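PDB 6YXQ: activating signal cointegrator 1 complex subunit 2 from Homo sapiens, which binds polyubiquitin chains, recruits ASCC3 and ALKBH3 to sites of DNA damage and takes part in rescuing stalled ribosomes. Local coordinates for residues Lys93-Tyr98 / Leu129-Met134; Glu152-Tyr155 / Leu159-Ile162. All coordinates share one frame; numbering follows the deposited sequence.

Interaction 1 (Lys93-Tyr98 / Leu129-Met134); sequences KCLDSY and LTFLRM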
loop_
_atom_site.group_PDB
_atom_site.type_symbol
_atom_site.label_atom_id
_atom_site.label_comp_id
_atom_site.label_asym_id
_atom_site.label_seq_id
_atom_site.Cartn_x
_atom_site.Cartn_y
_atom_site.Cartn_z
ATOM N N LYS B 93 -0.762 9.820 8.882
ATOM C CA LYS B 93 -1.041 8.677 9.744
ATOM C C LYS B 93 -2.050 7.738 9.102
ATOM O O LYS B 93 -1.961 6.517 9.265
ATOM C CB LYS B 93 -1.518 9.159 11.113
ATOM C CG LYS B 93 -0.590 10.194 11.731
ATOM C CD LYS B 93 -0.560 10.091 13.237
ATOM C CE LYS B 93 -1.903 9.643 13.782
ATOM N NZ LYS B 93 -2.024 9.949 15.235
ATOM N N CYS B 94 -2.994 8.287 8.333
ATOM C CA CYS B 94 -3.928 7.448 7.590
ATOM C C CYS B 94 -3.200 6.609 6.545
ATOM O O CYS B 94 -3.465 5.404 6.399
ATOM C CB CYS B 94 -5.001 8.326 6.940
ATOM S SG CYS B 94 -6.035 7.536 5.668
ATOM N N LEU B 95 -2.271 7.229 5.811
ATOM C CA LEU B 95 -1.535 6.482 4.795
ATOM C C LEU B 95 -0.631 5.427 5.427
ATOM O O LEU B 95 -0.524 4.301 4.916
ATOM C CB LEU B 95 -0.728 7.440 3.923
ATOM C CG LEU B 95 -1.542 8.345 2.994
ATOM C CD1 LEU B 95 -0.781 9.619 2.663
ATOM C CD2 LEU B 95 -1.911 7.605 1.720
ATOM N N ASP B 96 0.027 5.772 6.539
ATOM C CA ASP B 96 0.791 4.782 7.291
ATOM C C ASP B 96 -0.097 3.622 7.724
ATOM O O ASP B 96 0.317 2.460 7.652
ATOM C CB ASP B 96 1.446 5.441 8.507
ATOM C CG ASP B 96 2.534 4.584 9.125
ATOM O OD1 ASP B 96 2.248 3.426 9.497
ATOM O OD2 ASP B 96 3.679 5.070 9.240
ATOM N N SER B 97 -1.320 3.921 8.175
ATOM C CA SER B 97 -2.253 2.875 8.586
ATOM C C SER B 97 -2.537 1.923 7.440
ATOM O O SER B 97 -2.478 0.694 7.600
ATOM C CB SER B 97 -3.561 3.498 9.069
ATOM O OG SER B 97 -3.324 4.714 9.746
ATOM N N TYR B 98 -2.874 2.479 6.274
ATOM C CA TYR B 98 -3.169 1.630 5.124
ATOM C C TYR B 98 -1.963 0.770 4.767
ATOM O O TYR B 98 -2.077 -0.453 4.649
ATOM C CB TYR B 98 -3.615 2.465 3.921
ATOM C CG TYR B 98 -3.875 1.632 2.679
ATOM C CD1 TYR B 98 -5.105 1.013 2.475
ATOM C CD2 TYR B 98 -2.887 1.453 1.718
ATOM C CE1 TYR B 98 -5.344 0.239 1.340
ATOM C CE2 TYR B 98 -3.118 0.683 0.584
ATOM C CZ TYR B 98 -4.346 0.080 0.398
ATOM O OH TYR B 98 -4.572 -0.682 -0.727
ATOM N N LEU B 129 -1.402 6.433 -6.241
ATOM C CA LEU B 129 -1.300 7.712 -6.945
ATOM C C LEU B 129 -0.874 8.836 -6.006
ATOM O O LEU B 129 -0.100 9.720 -6.398
ATOM C CB LEU B 129 -2.621 8.052 -7.634
ATOM C CG LEU B 129 -3.073 7.037 -8.681
ATOM C CD1 LEU B 129 -4.577 6.977 -8.729
ATOM C CD2 LEU B 129 -2.497 7.357 -10.048
ATOM N N THR B 130 -1.368 8.819 -4.766
ATOM C CA THR B 130 -0.919 9.793 -3.773
ATOM C C THR B 130 0.587 9.699 -3.551
ATOM O O THR B 130 1.301 10.716 -3.525
ATOM C CB THR B 130 -1.667 9.567 -2.463
ATOM O OG1 THR B 130 -3.075 9.565 -2.719
ATOM C CG2 THR B 130 -1.329 10.653 -1.462
ATOM N N PHE B 131 1.094 8.477 -3.384
ATOM C CA PHE B 131 2.526 8.348 -3.153
ATOM C C PHE B 131 3.328 8.745 -4.385
ATOM O O PHE B 131 4.426 9.296 -4.249
ATOM C CB PHE B 131 2.859 6.936 -2.677
ATOM C CG PHE B 131 2.700 6.778 -1.201
ATOM C CD1 PHE B 131 3.662 7.279 -0.335
ATOM C CD2 PHE B 131 1.559 6.200 -0.666
ATOM C CE1 PHE B 131 3.507 7.171 1.039
ATOM C CE2 PHE B 131 1.395 6.090 0.712
ATOM C CZ PHE B 131 2.371 6.575 1.565
ATOM N N LEU B 132 2.790 8.515 -5.585
ATOM C CA LEU B 132 3.431 9.035 -6.792
ATOM C C LEU B 132 3.525 10.555 -6.751
ATOM O O LEU B 132 4.575 11.139 -7.064
ATOM C CB LEU B 132 2.653 8.596 -8.028
ATOM C CG LEU B 132 3.452 8.372 -9.311
ATOM C CD1 LEU B 132 2.530 7.777 -10.335
ATOM C CD2 LEU B 132 4.083 9.645 -9.849
ATOM N N ARG B 133 2.418 11.214 -6.404
ATOM C CA ARG B 133 2.427 12.671 -6.356
ATOM C C ARG B 133 3.496 13.178 -5.404
ATOM O O ARG B 133 4.217 14.131 -5.721
ATOM C CB ARG B 133 1.057 13.208 -5.948
ATOM C CG ARG B 133 0.821 14.614 -6.451
ATOM C CD ARG B 133 -0.620 15.044 -6.317
ATOM N NE ARG B 133 -0.820 16.349 -6.935
ATOM C CZ ARG B 133 -1.918 17.080 -6.798
ATOM N NH1 ARG B 133 -2.925 16.633 -6.058
ATOM N NH2 ARG B 133 -2.008 18.257 -7.401
HETATM N N MSE B 134 3.624 12.544 -4.244
HETATM C CA MSE B 134 4.602 13.016 -3.265
HETATM C C MSE B 134 6.040 12.644 -3.620
HETATM O O MSE B 134 6.980 13.325 -3.217
HETATM C CB MSE B 134 4.266 12.487 -1.883
HETATM C CG MSE B 134 2.925 12.936 -1.371
HETATM SE SE MSE B 134 2.693 12.407 0.487
HETATM C CE MSE B 134 2.179 10.568 0.260
#
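L95 of helix 89-101 meets F131, M134 and T130 of helix 114-135 in a helix-helix packing within the largely helical N-terminal part of ASCC2. The short axes stay 12.5 Å apart at closest approach and run at 126° to each other, well away from parallel. At this spacing the backbones do not touch, and side chains fill the gap. L95 supplies all the contacts from its helix. Its CG lies beside the backbone N and anti to the carbonyl carbon (chi1 -69°), and the branch reaches across to the second helix. L95 and F131 run past one another with opposed headings. The base of the leucine, CB, is therefore 4.0 Å from the outer ring atom CZ of F131, while its tip CD2 lies 3.8 Å from CE2 of F131. The methyl meets the ring obliquely. The other methyl of L95, CD1, meets the selenomethionine M134 tip to tip, 3.9 Å from its CE. The chain of M134 bends at its third torsion, and the same CE lies over one face of the F131 ring, near the ring's margin. CG2 of T130 adds a looser contact with CD1 of L95, at 4.3 Å. The hydroxyl of T130 is used within its own helix, by a hydrogen bond to the S126 carbonyl. Elsewhere T130 packs on L70, L73 and L74 of helix 53-75. All four touching residues are buried. The contact is typical of apolar packing between helices, with one leucine bridging the gap from its own helix to a second, steeply crossed one.

Interaction 2 (Glu152-Tyr155 / Leu159-Ile162); sequences EILY and LFDI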
loop_
_atom_site.group_PDB
_atom_site.type_symbol
_atom_site.label_atom_id
_atom_site.label_comp_id
_atom_site.label_asym_id
_atom_site.label_seq_id
_atom_site.Cartn_x
_atom_site.Cartn_y
_atom_site.Cartn_z
ATOM N N GLU B 152 14.038 17.582 2.093
ATOM C CA GLU B 152 13.814 17.998 3.471
ATOM C C GLU B 152 12.360 17.785 3.857
ATOM O O GLU B 152 12.068 17.157 4.883
ATOM C CB GLU B 152 14.219 19.461 3.654
ATOM C CG GLU B 152 14.717 19.814 5.045
ATOM C CD GLU B 152 15.570 21.069 5.053
ATOM O OE1 GLU B 152 16.472 21.176 5.915
ATOM O OE2 GLU B 152 15.334 21.950 4.197
ATOM N N ILE B 153 11.429 18.255 3.015
ATOM C CA ILE B 153 10.003 18.047 3.280
ATOM C C ILE B 153 9.699 16.562 3.442
ATOM O O ILE B 153 9.031 16.137 4.402
ATOM C CB ILE B 153 9.154 18.653 2.150
ATOM C CG1 ILE B 153 9.067 20.171 2.274
ATOM C CG2 ILE B 153 7.767 18.032 2.144
ATOM C CD1 ILE B 153 8.604 20.838 0.993
ATOM N N LEU B 154 10.190 15.754 2.493
ATOM C CA LEU B 154 9.905 14.321 2.455
ATOM C C LEU B 154 10.334 13.609 3.720
ATOM O O LEU B 154 9.484 13.094 4.464
ATOM C CB LEU B 154 10.588 13.664 1.272
ATOM C CG LEU B 154 10.101 13.963 -0.118
ATOM C CD1 LEU B 154 10.311 12.716 -0.948
ATOM C CD2 LEU B 154 8.646 14.366 -0.058
ATOM N N TYR B 155 11.660 13.526 3.938
ATOM C CA TYR B 155 12.144 12.992 5.198
ATOM C C TYR B 155 11.386 13.573 6.349
ATOM O O TYR B 155 11.200 12.916 7.342
ATOM C CB TYR B 155 13.639 13.212 5.412
ATOM C CG TYR B 155 14.228 12.371 6.541
ATOM C CD1 TYR B 155 14.064 12.697 7.904
ATOM C CD2 TYR B 155 14.925 11.223 6.233
ATOM C CE1 TYR B 155 14.628 11.885 8.903
ATOM C CE2 TYR B 155 15.484 10.417 7.226
ATOM C CZ TYR B 155 15.330 10.751 8.552
ATOM O OH TYR B 155 15.882 9.952 9.531
ATOM N N LEU B 159 6.844 11.716 5.723
ATOM C CA LEU B 159 6.105 11.331 4.522
ATOM C C LEU B 159 6.599 10.003 3.972
ATOM O O LEU B 159 5.823 9.235 3.394
ATOM C CB LEU B 159 6.230 12.420 3.455
ATOM C CG LEU B 159 5.665 13.804 3.786
ATOM C CD1 LEU B 159 5.699 14.711 2.562
ATOM C CD2 LEU B 159 4.247 13.697 4.331
ATOM N N PHE B 160 7.891 9.722 4.126
ATOM C CA PHE B 160 8.478 8.464 3.683
ATOM C C PHE B 160 9.320 7.907 4.822
ATOM O O PHE B 160 10.320 8.514 5.215
ATOM C CB PHE B 160 9.321 8.650 2.420
ATOM C CG PHE B 160 8.513 8.769 1.148
ATOM C CD1 PHE B 160 8.091 7.640 0.467
ATOM C CD2 PHE B 160 8.200 10.011 0.624
ATOM C CE1 PHE B 160 7.363 7.749 -0.703
ATOM C CE2 PHE B 160 7.474 10.125 -0.547
ATOM C CZ PHE B 160 7.052 8.993 -1.209
ATOM N N ASP B 161 8.893 6.780 5.373
ATOM C CA ASP B 161 9.724 5.982 6.253
ATOM C C ASP B 161 10.543 5.013 5.413
ATOM O O ASP B 161 10.429 4.960 4.187
ATOM C CB ASP B 161 8.867 5.206 7.246
ATOM C CG ASP B 161 8.430 6.041 8.412
ATOM O OD1 ASP B 161 8.981 7.147 8.584
ATOM O OD2 ASP B 161 7.540 5.586 9.164
ATOM N N ILE B 162 11.367 4.217 6.079
ATOM C CA ILE B 162 11.918 3.028 5.443
ATOM C C ILE B 162 10.841 1.944 5.441
ATOM O O ILE B 162 10.629 1.309 4.398
ATOM C CB ILE B 162 13.214 2.564 6.126
ATOM C CG1 ILE B 162 14.375 3.463 5.708
ATOM C CG2 ILE B 162 13.529 1.129 5.744
ATOM C CD1 ILE B 162 14.739 3.360 4.229
#
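The backbone O of L154 accepts a hydrogen bond from L159 N, 3.2 Å away. The bond is weak, with an angle of 132° at the hydrogen. The donor lies five residues after the acceptor, and the bond links the C-terminal part of helix 147-156 to the following loop. The contact thus sits at the connection between helix 147-156 and helix 162-172, in the largely helical N-terminal part of ASCC2. Around the backbone bond the side chains form an apolar cover. CB of L159 lies 3.5 Å from L154 O, beside the weak bond. CG of L159 is anti to the carbonyl carbon and beside the backbone N (chi1 -62°). With CG so placed and chi2 at -172°, CD1 reaches I153 and L154. CG2 of I153 lies 3.9 Å from CD1 of L159, and the two side chains run side by side in the same direction. The side chain of L159 lies nearly perpendicular to that of L154, its CD1 4.0 Å from CD2 of L154. W82 of helix 78-87 packs against I153, L154 and L159 together, so helix 78-87 covers this group. F160 turns to the other branch of L154. The two side chains lie side by side and point the same way, and both touch I187 of helix 177-190. The carbonyl of F160 is hydrogen-bonded to the hydroxyl of Y194, which ties the loop to helix 193-216. L154 thus divides its methyls, giving CD2 to L159 and CD1 to F160. CD1 of L154 meets the F160 ring obliquely, 3.8 Å from CD2 of F160.

Interactions 1 and 2 come one after the other along the chain, yet their centres are only about 11 Å apart and they share one core. The two phenylalanines join them: F131 CD1 lies 3.7 Å from F160 CE1. M134 O is likewise 3.7 Å from L154 CD2, so the end of helix 114-135 packs against helix 147-156. Elsewhere between the two contacts, D96 OD2 and D161 OD2 come within 3.9 Å. K164, which forms a salt bridge with D96 OD2, probably eases this closeness of like charges. D96 OD1 pairs with R15 of the ASCC3 chain, so the region around interaction 1 takes part in the ASCC2-ASCC3 interface.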